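Local atomic coordinates of alpha-L-arabinofuranosidase B (Aspergillus kawachii, PDB entry 6SXT), a protein that hydrolyses terminal non-reducing alpha-L-arabinofuranosyl residues from arabinoxylan, L-arabinan and related plant polysaccharides, joining a catalytic domain to an arabinose-binding beta-trefoil domain. Residues P326-G331 / Q384-E389; V391-S396 / L405-N410; I398-F403 / H417-F422; P441-R446 / A454-G459. One frame throughout, in Å; residues are numbered along the deposited sequence.

Contact 1. Residues P326-G331 / Q384-E389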
loop_
_atom_site.group_PDB
_atom_site.type_symbol
_atom_site.label_atom_id
_atom_site.label_comp_id
_atom_site.label_asym_id
_atom_site.label_seq_id
_atom_site.Cartn_x
_atom_site.Cartn_y
_atom_site.Cartn_z
ATOM N N PRO A 326 22.007 -3.238 9.945
ATOM C CA PRO A 326 22.296 -3.995 11.153
ATOM C C PRO A 326 21.096 -4.639 11.852
ATOM O O PRO A 326 21.173 -5.746 12.394
ATOM C CB PRO A 326 22.938 -2.945 12.061
ATOM C CG PRO A 326 22.686 -1.620 11.456
ATOM C CD PRO A 326 22.489 -1.868 9.974
ATOM N N SER A 327 19.984 -3.988 11.866
ATOM C CA SER A 327 18.821 -4.686 12.541
ATOM C C SER A 327 19.067 -5.190 13.997
ATOM O O SER A 327 20.024 -4.755 14.706
ATOM C CB SER A 327 18.307 -5.830 11.706
ATOM O OG SER A 327 16.974 -6.170 12.067
ATOM N N PHE A 328 18.157 -6.017 14.492
ATOM C CA PHE A 328 17.905 -6.281 15.929
ATOM C C PHE A 328 17.505 -7.728 16.132
ATOM O O PHE A 328 17.162 -8.399 15.166
ATOM C CB PHE A 328 16.756 -5.410 16.464
ATOM C CG PHE A 328 16.970 -3.929 16.284
ATOM C CD1 PHE A 328 17.743 -3.192 17.177
ATOM C CD2 PHE A 328 16.422 -3.255 15.195
ATOM C CE1 PHE A 328 17.890 -1.828 17.020
ATOM C CE2 PHE A 328 16.675 -1.916 14.982
ATOM C CZ PHE A 328 17.389 -1.186 15.912
ATOM N N THR A 329 17.484 -8.174 17.391
ATOM C CA THR A 329 16.933 -9.481 17.825
ATOM C C THR A 329 15.919 -9.220 18.939
ATOM O O THR A 329 16.198 -8.357 19.774
ATOM C CB THR A 329 18.029 -10.421 18.353
ATOM O OG1 THR A 329 19.191 -10.318 17.530
ATOM C CG2 THR A 329 17.572 -11.859 18.406
ATOM N N SER A 330 14.840 -9.945 18.960
ATOM C CA SER A 330 13.803 -9.778 19.993
ATOM C C SER A 330 14.404 -10.010 21.387
ATOM O O SER A 330 15.155 -11.009 21.573
ATOM C CB SER A 330 12.694 -10.698 19.762
ATOM O OG SER A 330 11.619 -10.360 20.638
ATOM N N GLY A 331 14.181 -9.063 22.274
ATOM C CA GLY A 331 14.695 -9.138 23.665
ATOM C C GLY A 331 15.977 -8.358 23.866
ATOM O O GLY A 331 16.351 -8.152 25.039
ATOM N N GLN A 384 8.524 -9.609 10.703
ATOM C CA GLN A 384 9.877 -9.324 10.180
ATOM C C GLN A 384 10.436 -8.040 10.789
ATOM O O GLN A 384 11.613 -7.856 10.828
ATOM C CB GLN A 384 9.900 -8.980 8.669
ATOM C CG GLN A 384 9.414 -10.010 7.726
ATOM C CD GLN A 384 9.867 -9.566 6.338
ATOM O OE1 GLN A 384 11.014 -9.170 6.145
ATOM N NE2 GLN A 384 8.885 -9.607 5.466
ATOM N N CYS A 385 9.552 -7.158 11.221
ATOM C CA CYS A 385 9.886 -5.819 11.690
ATOM C C CYS A 385 9.892 -5.856 13.225
ATOM O O CYS A 385 9.968 -6.967 13.819
ATOM C CB CYS A 385 8.952 -4.804 11.095
ATOM S SG CYS A 385 9.128 -4.838 9.262
ATOM N N PHE A 386 9.983 -4.681 13.831
ATOM C CA PHE A 386 10.236 -4.572 15.292
ATOM C C PHE A 386 9.323 -3.508 15.882
ATOM O O PHE A 386 8.805 -2.558 15.230
ATOM C CB PHE A 386 11.712 -4.319 15.586
ATOM C CG PHE A 386 12.603 -5.432 15.121
ATOM C CD1 PHE A 386 12.753 -6.575 15.878
ATOM C CD2 PHE A 386 13.180 -5.401 13.861
ATOM C CE1 PHE A 386 13.539 -7.625 15.442
ATOM C CE2 PHE A 386 13.960 -6.447 13.423
ATOM C CZ PHE A 386 14.130 -7.571 14.196
ATOM N N SER A 387 9.185 -3.639 17.229
ATOM C CA SER A 387 8.544 -2.611 18.058
ATOM C C SER A 387 9.492 -2.311 19.238
ATOM O O SER A 387 10.279 -3.208 19.594
ATOM C CB SER A 387 7.180 -3.056 18.508
ATOM O OG SER A 387 6.288 -3.299 17.388
ATOM N N PHE A 388 9.464 -1.077 19.718
ATOM C CA PHE A 388 10.445 -0.565 20.699
ATOM C C PHE A 388 9.718 -0.265 22.006
ATOM O O PHE A 388 8.859 0.593 22.041
ATOM C CB PHE A 388 11.140 0.657 20.127
ATOM C CG PHE A 388 11.970 0.295 18.920
ATOM C CD1 PHE A 388 13.280 -0.090 19.066
ATOM C CD2 PHE A 388 11.396 0.223 17.667
ATOM C CE1 PHE A 388 14.034 -0.506 17.983
ATOM C CE2 PHE A 388 12.162 -0.177 16.578
ATOM C CZ PHE A 388 13.467 -0.533 16.739
ATOM N N GLU A 389 9.968 -1.112 22.990
ATOM C CA GLU A 389 9.284 -1.068 24.307
ATOM C C GLU A 389 10.165 -0.278 25.285
ATOM O O GLU A 389 11.354 -0.489 25.350
ATOM C CB GLU A 389 9.091 -2.489 24.821
ATOM C CG GLU A 389 8.280 -2.530 26.108
ATOM C CD GLU A 389 8.196 -3.916 26.669
ATOM O OE1 GLU A 389 8.926 -4.776 26.164
ATOM O OE2 GLU A 389 7.303 -4.164 27.450
#

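Contact 2. Residues V391-S396 / L405-N410. With SO4 (sulfate ion), chain F.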
loop_
_atom_site.group_PDB
_atom_site.type_symbol
_atom_site.label_atom_id
_atom_site.label_comp_id
_atom_site.label_asym_id
_atom_site.label_seq_id
_atom_site.Cartn_x
_atom_site.Cartn_y
_atom_site.Cartn_z
ATOM N N VAL A 391 12.000 0.834 28.582
ATOM C CA VAL A 391 12.604 0.124 29.732
ATOM C C VAL A 391 11.932 0.622 31.040
ATOM O O VAL A 391 11.603 -0.219 31.853
ATOM C CB VAL A 391 14.125 0.277 29.733
ATOM C CG1 VAL A 391 14.743 0.011 31.122
ATOM C CG2 VAL A 391 14.699 -0.673 28.694
ATOM N N ASP A 392 11.723 1.912 31.180
ATOM C CA ASP A 392 11.142 2.457 32.454
ATOM C C ASP A 392 9.647 2.188 32.494
ATOM O O ASP A 392 9.104 2.079 33.609
ATOM C CB ASP A 392 11.354 3.948 32.585
ATOM C CG ASP A 392 10.819 4.728 31.401
ATOM O OD1 ASP A 392 11.549 4.723 30.356
ATOM O OD2 ASP A 392 9.768 5.401 31.549
ATOM N N THR A 393 8.992 2.017 31.327
ATOM C CA THR A 393 7.524 1.829 31.224
ATOM C C THR A 393 7.206 0.579 30.403
ATOM O O THR A 393 6.817 0.673 29.242
ATOM C CB THR A 393 6.828 3.092 30.732
ATOM O OG1 THR A 393 7.243 4.266 31.417
ATOM C CG2 THR A 393 5.342 2.985 30.844
ATOM N N PRO A 394 7.385 -0.623 30.965
ATOM C CA PRO A 394 7.115 -1.856 30.252
ATOM C C PRO A 394 5.648 -1.878 29.824
ATOM O O PRO A 394 4.775 -1.287 30.477
ATOM C CB PRO A 394 7.376 -3.000 31.206
ATOM C CG PRO A 394 8.072 -2.359 32.399
ATOM C CD PRO A 394 7.906 -0.868 32.327
ATOM N N GLY A 395 5.404 -2.475 28.646
ATOM C CA GLY A 395 4.051 -2.478 28.081
ATOM C C GLY A 395 3.739 -1.281 27.236
ATOM O O GLY A 395 2.660 -1.276 26.600
ATOM N N SER A 396 4.617 -0.289 27.220
ATOM C CA SER A 396 4.481 0.931 26.399
ATOM C C SER A 396 5.528 0.888 25.286
ATOM O O SER A 396 6.636 0.429 25.525
ATOM C CB SER A 396 4.535 2.182 27.185
ATOM O OG SER A 396 3.357 2.246 27.986
ATOM N N LEU A 405 6.023 10.815 17.236
ATOM C CA LEU A 405 6.299 9.566 17.974
ATOM C C LEU A 405 5.970 9.791 19.462
ATOM O O LEU A 405 6.539 10.728 20.071
ATOM C CB LEU A 405 7.734 9.093 17.838
ATOM C CG LEU A 405 8.180 8.842 16.379
ATOM C CD1 LEU A 405 9.481 8.111 16.379
ATOM C CD2 LEU A 405 7.134 8.072 15.596
ATOM N N LEU A 406 5.135 8.915 19.948
ATOM C CA LEU A 406 4.647 8.973 21.342
ATOM C C LEU A 406 4.926 7.645 21.983
ATOM O O LEU A 406 5.040 6.613 21.322
ATOM C CB LEU A 406 3.155 9.240 21.403
ATOM C CG LEU A 406 2.632 10.519 20.746
ATOM C CD1 LEU A 406 1.142 10.555 20.949
ATOM C CD2 LEU A 406 3.296 11.794 21.269
ATOM N N LEU A 407 5.167 7.666 23.301
ATOM C CA LEU A 407 5.269 6.438 24.070
ATOM C C LEU A 407 3.916 6.153 24.710
ATOM O O LEU A 407 3.527 6.883 25.676
ATOM C CB LEU A 407 6.368 6.554 25.148
ATOM C CG LEU A 407 6.524 5.320 26.016
ATOM C CD1 LEU A 407 6.968 4.099 25.204
ATOM C CD2 LEU A 407 7.541 5.565 27.121
ATOM N N ASN A 408 3.209 5.145 24.215
ATOM C CA ASN A 408 1.841 4.818 24.639
ATOM C C ASN A 408 1.751 3.349 24.965
ATOM O O ASN A 408 2.507 2.490 24.413
ATOM C CB ASN A 408 0.779 5.205 23.597
ATOM C CG ASN A 408 0.598 6.668 23.307
ATOM O OD1 ASN A 408 0.176 7.047 22.203
ATOM N ND2 ASN A 408 0.834 7.585 24.256
ATOM N N ALA A 409 0.829 3.003 25.852
ATOM C CA ALA A 409 0.598 1.617 26.231
ATOM C C ALA A 409 -0.077 0.857 25.068
ATOM O O ALA A 409 -1.061 1.356 24.516
ATOM C CB ALA A 409 -0.259 1.551 27.479
ATOM N N ASN A 410 0.399 -0.338 24.831
ATOM C CA ASN A 410 -0.236 -1.276 23.868
ATOM C C ASN A 410 -1.649 -1.576 24.370
ATOM O O ASN A 410 -1.762 -2.111 25.458
ATOM C CB ASN A 410 0.583 -2.526 23.767
ATOM C CG ASN A 410 0.027 -3.566 22.805
ATOM O OD1 ASN A 410 -0.879 -3.273 22.047
ATOM N ND2 ASN A 410 0.585 -4.756 22.897
HETATM S S SO4 F . -0.665 5.822 27.625
HETATM O O1 SO4 F . -0.244 4.916 28.638
HETATM O O2 SO4 F . 0.293 6.825 27.382
HETATM O O3 SO4 F . -1.830 6.524 28.042
HETATM O O4 SO4 F . -0.961 5.065 26.402
HETATM O O HOH W 1 0.257 -2.823 27.440
#

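Contact 3. Residues I398-F403 / H417-F422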
loop_
_atom_site.group_PDB
_atom_site.type_symbol
_atom_site.label_atom_id
_atom_site.label_comp_id
_atom_site.label_asym_id
_atom_site.label_seq_id
_atom_site.Cartn_x
_atom_site.Cartn_y
_atom_site.Cartn_z
ATOM N N ILE A 398 6.958 2.862 21.408
ATOM C CA ILE A 398 7.022 4.000 20.476
ATOM C C ILE A 398 5.987 3.752 19.368
ATOM O O ILE A 398 6.015 2.680 18.748
ATOM C CB ILE A 398 8.430 4.186 19.893
ATOM C CG1 ILE A 398 9.468 4.364 21.020
ATOM C CG2 ILE A 398 8.378 5.367 18.942
ATOM C CD1 ILE A 398 10.870 4.662 20.548
ATOM N N ARG A 399 5.086 4.703 19.192
ATOM C CA ARG A 399 4.038 4.630 18.145
ATOM C C ARG A 399 3.932 5.999 17.521
ATOM O O ARG A 399 4.155 7.039 18.168
ATOM C CB ARG A 399 2.719 4.113 18.722
ATOM C CG ARG A 399 2.069 5.040 19.754
ATOM C CD ARG A 399 1.194 6.129 19.184
ATOM N NE ARG A 399 0.019 5.615 18.527
ATOM C CZ ARG A 399 -1.055 5.137 19.129
ATOM N NH1 ARG A 399 -1.199 5.237 20.453
ATOM N NH2 ARG A 399 -2.009 4.532 18.442
ATOM N N HIS A 400 3.554 6.050 16.254
ATOM C CA HIS A 400 3.234 7.343 15.647
ATOM C C HIS A 400 1.746 7.658 15.821
ATOM O O HIS A 400 0.879 6.750 15.802
ATOM C CB HIS A 400 3.744 7.423 14.192
ATOM C CG HIS A 400 3.104 6.476 13.224
ATOM N ND1 HIS A 400 1.888 6.757 12.645
ATOM C CD2 HIS A 400 3.583 5.348 12.679
ATOM C CE1 HIS A 400 1.620 5.786 11.779
ATOM N NE2 HIS A 400 2.628 4.879 11.822
ATOM N N TYR A 401 1.457 8.946 15.926
ATOM C CA TYR A 401 0.107 9.492 16.117
ATOM C C TYR A 401 0.138 10.932 15.649
ATOM O O TYR A 401 0.935 11.755 16.149
ATOM C CB TYR A 401 -0.277 9.420 17.609
ATOM C CG TYR A 401 -1.720 9.749 17.811
ATOM C CD1 TYR A 401 -2.148 11.051 17.944
ATOM C CD2 TYR A 401 -2.651 8.732 17.818
ATOM C CE1 TYR A 401 -3.498 11.329 18.108
ATOM C CE2 TYR A 401 -3.997 8.995 17.983
ATOM C CZ TYR A 401 -4.406 10.301 18.130
ATOM O OH TYR A 401 -5.728 10.566 18.268
ATOM N N ASN A 402 -0.660 11.248 14.630
ATOM C CA ASN A 402 -0.536 12.537 13.929
ATOM C C ASN A 402 0.918 12.726 13.480
ATOM O O ASN A 402 1.424 13.848 13.400
ATOM C CB ASN A 402 -0.975 13.724 14.807
ATOM C CG ASN A 402 -2.479 13.851 14.879
ATOM O OD1 ASN A 402 -3.178 13.476 13.934
ATOM N ND2 ASN A 402 -2.985 14.324 16.021
ATOM N N PHE A 403 1.624 11.610 13.213
ATOM C CA PHE A 403 3.018 11.580 12.712
ATOM C C PHE A 403 4.044 12.111 13.723
ATOM O O PHE A 403 5.224 12.247 13.379
ATOM C CB PHE A 403 3.158 12.329 11.380
ATOM C CG PHE A 403 2.252 11.767 10.305
ATOM C CD1 PHE A 403 2.218 10.407 10.043
ATOM C CD2 PHE A 403 1.392 12.590 9.636
ATOM C CE1 PHE A 403 1.365 9.900 9.063
ATOM C CE2 PHE A 403 0.592 12.093 8.614
ATOM C CZ PHE A 403 0.553 10.754 8.383
ATOM N N HIS A 417 -0.914 -1.634 16.964
ATOM C CA HIS A 417 0.117 -2.556 16.444
ATOM C C HIS A 417 0.754 -1.939 15.196
ATOM O O HIS A 417 2.000 -1.920 15.082
ATOM C CB HIS A 417 -0.447 -3.930 16.120
ATOM C CG HIS A 417 -0.898 -4.714 17.318
ATOM N ND1 HIS A 417 -1.618 -5.878 17.164
ATOM C CD2 HIS A 417 -0.754 -4.504 18.650
ATOM C CE1 HIS A 417 -1.866 -6.407 18.366
ATOM N NE2 HIS A 417 -1.376 -5.599 19.289
ATOM N N GLU A 418 -0.100 -1.493 14.288
ATOM C CA GLU A 418 0.396 -0.924 12.999
ATOM C C GLU A 418 1.184 0.357 13.239
ATOM O O GLU A 418 2.267 0.542 12.617
ATOM C CB GLU A 418 -0.767 -0.669 12.038
ATOM C CG GLU A 418 -1.438 -1.968 11.594
ATOM C CD GLU A 418 -2.461 -1.882 10.471
ATOM O OE1 GLU A 418 -3.001 -0.818 10.234
ATOM O OE2 GLU A 418 -2.747 -2.944 9.915
ATOM N N ASP A 419 0.702 1.218 14.159
ATOM C CA ASP A 419 1.325 2.526 14.454
ATOM C C ASP A 419 2.644 2.320 15.216
ATOM O O ASP A 419 3.425 3.273 15.323
ATOM C CB ASP A 419 0.405 3.337 15.389
ATOM C CG ASP A 419 -0.921 3.853 14.842
ATOM O OD1 ASP A 419 -1.125 3.800 13.579
ATOM O OD2 ASP A 419 -1.746 4.408 15.699
ATOM N N ALA A 420 2.889 1.125 15.743
ATOM C CA ALA A 420 4.055 0.828 16.619
ATOM C C ALA A 420 5.051 -0.123 15.957
ATOM O O ALA A 420 5.938 -0.648 16.621
ATOM C CB ALA A 420 3.570 0.265 17.946
ATOM N N THR A 421 4.917 -0.388 14.647
ATOM C CA THR A 421 5.817 -1.335 13.965
ATOM C C THR A 421 6.731 -0.575 13.018
ATOM O O THR A 421 6.245 0.239 12.218
ATOM C CB THR A 421 4.998 -2.405 13.239
ATOM O OG1 THR A 421 4.196 -3.106 14.183
ATOM C CG2 THR A 421 5.860 -3.415 12.542
ATOM N N PHE A 422 8.012 -0.854 13.124
ATOM C CA PHE A 422 9.047 -0.146 12.331
ATOM C C PHE A 422 9.990 -1.178 11.766
ATOM O O PHE A 422 10.389 -2.165 12.417
ATOM C CB PHE A 422 9.764 0.889 13.197
ATOM C CG PHE A 422 8.823 1.955 13.686
ATOM C CD1 PHE A 422 8.534 3.103 12.969
ATOM C CD2 PHE A 422 8.159 1.762 14.888
ATOM C CE1 PHE A 422 7.621 4.043 13.406
ATOM C CE2 PHE A 422 7.268 2.713 15.350
ATOM C CZ PHE A 422 6.956 3.832 14.607
HETATM O O HOH W 2 7.528 0.592 18.473
HETATM O O HOH W 3 4.258 2.062 11.686
#

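Contact 4. Residues P441-R446 / A454-G459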
loop_
_atom_site.group_PDB
_atom_site.type_symbol
_atom_site.label_atom_id
_atom_site.label_comp_id
_atom_site.label_asym_id
_atom_site.label_seq_id
_atom_site.Cartn_x
_atom_site.Cartn_y
_atom_site.Cartn_z
ATOM N N PRO A 441 5.196 3.768 4.978
ATOM C CA PRO A 441 6.590 3.598 4.611
ATOM C C PRO A 441 7.288 4.749 3.897
ATOM O O PRO A 441 8.483 4.673 3.672
ATOM C CB PRO A 441 6.586 2.321 3.759
ATOM C CG PRO A 441 5.172 2.294 3.206
ATOM C CD PRO A 441 4.285 2.801 4.336
ATOM N N THR A 442 6.545 5.815 3.657
ATOM C CA THR A 442 7.180 7.082 3.253
ATOM C C THR A 442 7.807 7.804 4.464
ATOM O O THR A 442 8.480 8.810 4.251
ATOM C CB THR A 442 6.189 8.052 2.616
ATOM O OG1 THR A 442 5.080 8.279 3.502
ATOM C CG2 THR A 442 5.659 7.476 1.311
ATOM N N ARG A 443 7.542 7.287 5.659
ATOM C CA ARG A 443 7.977 7.985 6.896
ATOM C C ARG A 443 8.907 7.144 7.734
ATOM O O ARG A 443 8.807 5.921 7.764
ATOM C CB ARG A 443 6.733 8.389 7.666
ATOM C CG ARG A 443 5.903 9.453 6.954
ATOM C CD ARG A 443 4.596 9.779 7.656
ATOM N NE ARG A 443 3.934 10.851 6.932
ATOM C CZ ARG A 443 4.227 12.153 7.024
ATOM N NH1 ARG A 443 5.111 12.579 7.892
ATOM N NH2 ARG A 443 3.654 13.022 6.204
ATOM N N TYR A 444 9.787 7.860 8.433
ATOM C CA TYR A 444 10.891 7.315 9.204
ATOM C C TYR A 444 10.984 8.005 10.554
ATOM O O TYR A 444 10.625 9.172 10.643
ATOM C CB TYR A 444 12.221 7.581 8.496
ATOM C CG TYR A 444 12.430 6.806 7.213
ATOM C CD1 TYR A 444 11.884 7.229 6.037
ATOM C CD2 TYR A 444 13.197 5.656 7.215
ATOM C CE1 TYR A 444 12.003 6.456 4.892
ATOM C CE2 TYR A 444 13.387 4.916 6.067
ATOM C CZ TYR A 444 12.803 5.343 4.903
ATOM O OH TYR A 444 12.995 4.601 3.737
ATOM N N PHE A 445 11.472 7.280 11.554
ATOM C CA PHE A 445 11.960 7.982 12.786
ATOM C C PHE A 445 12.801 9.175 12.336
ATOM O O PHE A 445 13.775 8.973 11.577
ATOM C CB PHE A 445 12.852 7.132 13.679
ATOM C CG PHE A 445 12.197 6.226 14.695
ATOM C CD1 PHE A 445 11.068 5.469 14.441
ATOM C CD2 PHE A 445 12.757 6.140 15.964
ATOM C CE1 PHE A 445 10.550 4.601 15.386
ATOM C CE2 PHE A 445 12.237 5.291 16.914
ATOM C CZ PHE A 445 11.123 4.547 16.638
ATOM N N ARG A 446 12.482 10.378 12.792
ATOM C CA ARG A 446 13.213 11.591 12.376
ATOM C C ARG A 446 13.190 12.582 13.542
ATOM O O ARG A 446 12.079 12.910 14.003
ATOM C CB ARG A 446 12.581 12.215 11.120
ATOM C CG ARG A 446 13.391 13.369 10.512
ATOM C CD ARG A 446 12.915 14.771 10.953
ATOM N NE ARG A 446 13.929 15.691 10.467
ATOM C CZ ARG A 446 13.950 16.199 9.233
ATOM N NH1 ARG A 446 12.889 16.121 8.457
ATOM N NH2 ARG A 446 15.033 16.854 8.835
ATOM N N ALA A 454 7.475 10.681 12.844
ATOM C CA ALA A 454 7.501 9.805 11.650
ATOM C C ALA A 454 7.418 10.760 10.454
ATOM O O ALA A 454 6.338 11.233 10.131
ATOM C CB ALA A 454 6.367 8.820 11.723
ATOM N N ALA A 455 8.574 11.134 9.945
ATOM C CA ALA A 455 8.702 12.209 8.932
ATOM C C ALA A 455 8.983 11.595 7.556
ATOM O O ALA A 455 9.734 10.602 7.458
ATOM C CB ALA A 455 9.832 13.139 9.275
ATOM N N SER A 456 8.463 12.281 6.550
ATOM C CA SER A 456 8.805 12.018 5.140
ATOM C C SER A 456 9.907 12.971 4.689
ATOM O O SER A 456 10.109 14.042 5.265
ATOM C CB SER A 456 7.582 12.029 4.288
ATOM O OG SER A 456 6.926 13.299 4.314
ATOM N N ASN A 457 10.576 12.597 3.596
ATOM C CA ASN A 457 11.662 13.363 2.960
ATOM C C ASN A 457 11.000 14.419 2.085
ATOM O O ASN A 457 10.770 14.162 0.895
ATOM C CB ASN A 457 12.607 12.418 2.230
ATOM C CG ASN A 457 13.892 13.015 1.685
ATOM O OD1 ASN A 457 14.659 12.331 0.968
ATOM N ND2 ASN A 457 14.175 14.219 2.096
ATOM N N GLY A 458 10.665 15.572 2.659
ATOM C CA GLY A 458 9.719 16.511 2.067
ATOM C C GLY A 458 8.299 16.123 2.356
ATOM O O GLY A 458 7.990 14.932 2.448
ATOM N N GLY A 459 7.445 17.115 2.532
ATOM C CA GLY A 459 6.038 16.869 2.831
ATOM C C GLY A 459 5.369 18.079 3.412
ATOM O O GLY A 459 6.019 19.145 3.519
HETATM O O HOH W 4 9.984 9.917 2.321
#

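Contact 1. Residues P326-G331 / Q384-E389
Phe328 wedges between Phe386 and Phe388, so that three aromatic rings meet in two T-shaped steps. Toward Phe386 it presents an edge: the centroids lie 5.7 Å apart and the planes are turned 68° against each other. Toward Phe388 the roles are exchanged, for here the Phe328 ring offers a face and Phe388 comes in edge first, nearly perpendicular at 82°. The closest carbons of this second pair are Phe328 CE2 and Phe388 CZ, 3.9 Å apart and off-centre toward the rim of the Phe328 face.

The Phe386 ring is met a second time by the same residue. Phe328 CB sits over its middle, 4.0 Å from the ring centroid and only 9° off the normal, a CH-pi contact. Phe328 CG stands anti to the carbonyl carbon, beside the backbone N, which leaves CB over Phe386 and carries the ring on to Phe388. Polar atoms come up to Phe386 as well: Phe328 O lies 3.3 Å from Phe386 CZ, while Ser327 OG approaches Phe386 CE2 obliquely at 3.3 Å.

Val376 of strand 374-378 touches all three phenylalanines, and Pro424 of strand 422-426 packs on Phe328 and Phe386. The loop before strand 333-338 is thereby laid against strand 386-390, within the arabinose-binding domain; its polar ties go to Glu332 and strand 374-378. No hydrogen bond joins the two segments. The join between them therefore rests on dispersion and on the weak electrostatics of ring hydrogens facing pi clouds, as in other aromatic clusters.

Contact 2. Residues V391-S396 / L405-N410
Ser396 and Ala409 face each other unusually closely for an antiparallel non-hydrogen-bonded pair, with Ser396 CA only 3.9 Å from Ala409 CA. The short Ser396 CA to Asn408 O distance of 3.2 Å is a CA-H...O contact, and Ser396 OG lies alongside Ala409, 3.3 Å from Ala409 CA. Leu407 CD1 also reaches Ser396, 3.5 Å from Ser396 C. Leu407 CG stands anti to the backbone N (chi1 179°), which brings this methyl up against Ser396 CB as well.

Beyond the pair the sole direct hydrogen bond between the segments runs from Asn410 N to Gly395 O, 3.0 Å long and almost straight at 169°. A water also donates to Gly395 O and to Asn410 O, bridging the strand ends. Gly395 belongs to a type II turn, Thr393 to Ser396, closed by Ser396 N to Thr393 O.

A sulfate ion, probably from the crystallisation liquor, is held by the 405-410 segment: Ala409 N gives sulfate O4 a bond of 2.8 Å, and Asn408 ND2 reaches O2 at 3.3 Å. Asn408 OD1 is taken by Arg399 NH1, which helps to fix the rotation of the amide. With one direct bond, a water and one buried leucine methyl, the chemistry implies a modest join at the open end of the 396-401/404-409 hairpin, where backbone groups do most of the holding.

Contact 3. Residues I398-F403 / H417-F422
Arg399 and Asp419 run alongside each other in the same direction and close a salt bridge of 2.8 Å from Arg399 NH2 to Asp419 OD2. The bond is nearly straight (175°), lies in the guanidinium plane and uses the anti lone pair of OD2, although the carboxylate plane itself is turned by 53°. Bends at chi2 and chi3 fold the arginine back, so that its NE also reaches His400 O, 3.1 Å away and from above the carbonyl plane. The backbone adds His400 N to Asp419 O at 2.9 Å. His400 crosses Asp419 at about a right angle, with Asp419 CA over one ring face.

In the next shell Gln415 holds Asp419 OD1, and Ser439 binds His400 NE2. One water bridges Ile398 O and Ala420 O; another donates to Glu418 O and Thr421 O beside His400 NE2. His400 and Asp419 bind substrate, and these bonds probably help to hold them in place. The contact docks the end of helix 414-419 on strand 396-401, with strand 404-409 beside it and Phe422 opening strand 422-426.

Contact 4. Residues P441-R446 / A454-G459
Arg443 NH1 is shared by two acceptors, Ala454 O at 2.9 Å and the carboxylate of Asp464, which makes a salt bridge with it. The bond to Ala454 O lies in the carbonyl plane and on a lone pair, with the oxygen also close to the guanidinium plane. The arginine chain, extended from CG to NE, runs along the backbone of the opposite strand and sets Arg443 CD 3.4 Å from Ala454 O. Ser456 OG packs over one guanidinium face without bonding to it and donates instead to Gly458 O. Asp464 also accepts from Ser456 N, while Phe403, a substrate-binding residue, makes a cation-pi contact with the arginine.

Tyr444 and Ala455 form an antiparallel hydrogen-bonded pair, N to O 2.9 Å in both directions. Arg446 CB packs against Ala455 CB, 3.4 Å away. Bent at chi2 (-96°), Arg446 then carries its charged end to Asp472, another substrate-binding residue. At the far end a water accepts from Asn457 N and donates to Thr442 O, extending the ladder where the strands part. This is a two-stranded beta hairpin, 444-448 with 451-455, of the kind that builds a beta-trefoil, here placed beside the sugar-binding residues of the arabinose-binding domain.

All four contacts belong to the arabinose-binding beta-trefoil domain. Contacts 3 and 4 are buried and rich in charge, with arginines bonded to carboxylates or carbonyls near substrate-binding residues; contacts 1 and 2 are partly buried, the first mainly aromatic and without hydrogen bonds between its segments, the second mostly backbone at the periphery. Contacts 2 and 3 share the 396-401/404-409 hairpin, and their segments alternate along the chain. Strand 386-390 of contact 1 reaches contact 3 through Phe386 O and Phe422 N, and contact 2 through Glu389 and Gly395. Phe403 O to Ala454 N ties contact 3 to contact 4, while Leu405 and Phe422 both pack on Phe445.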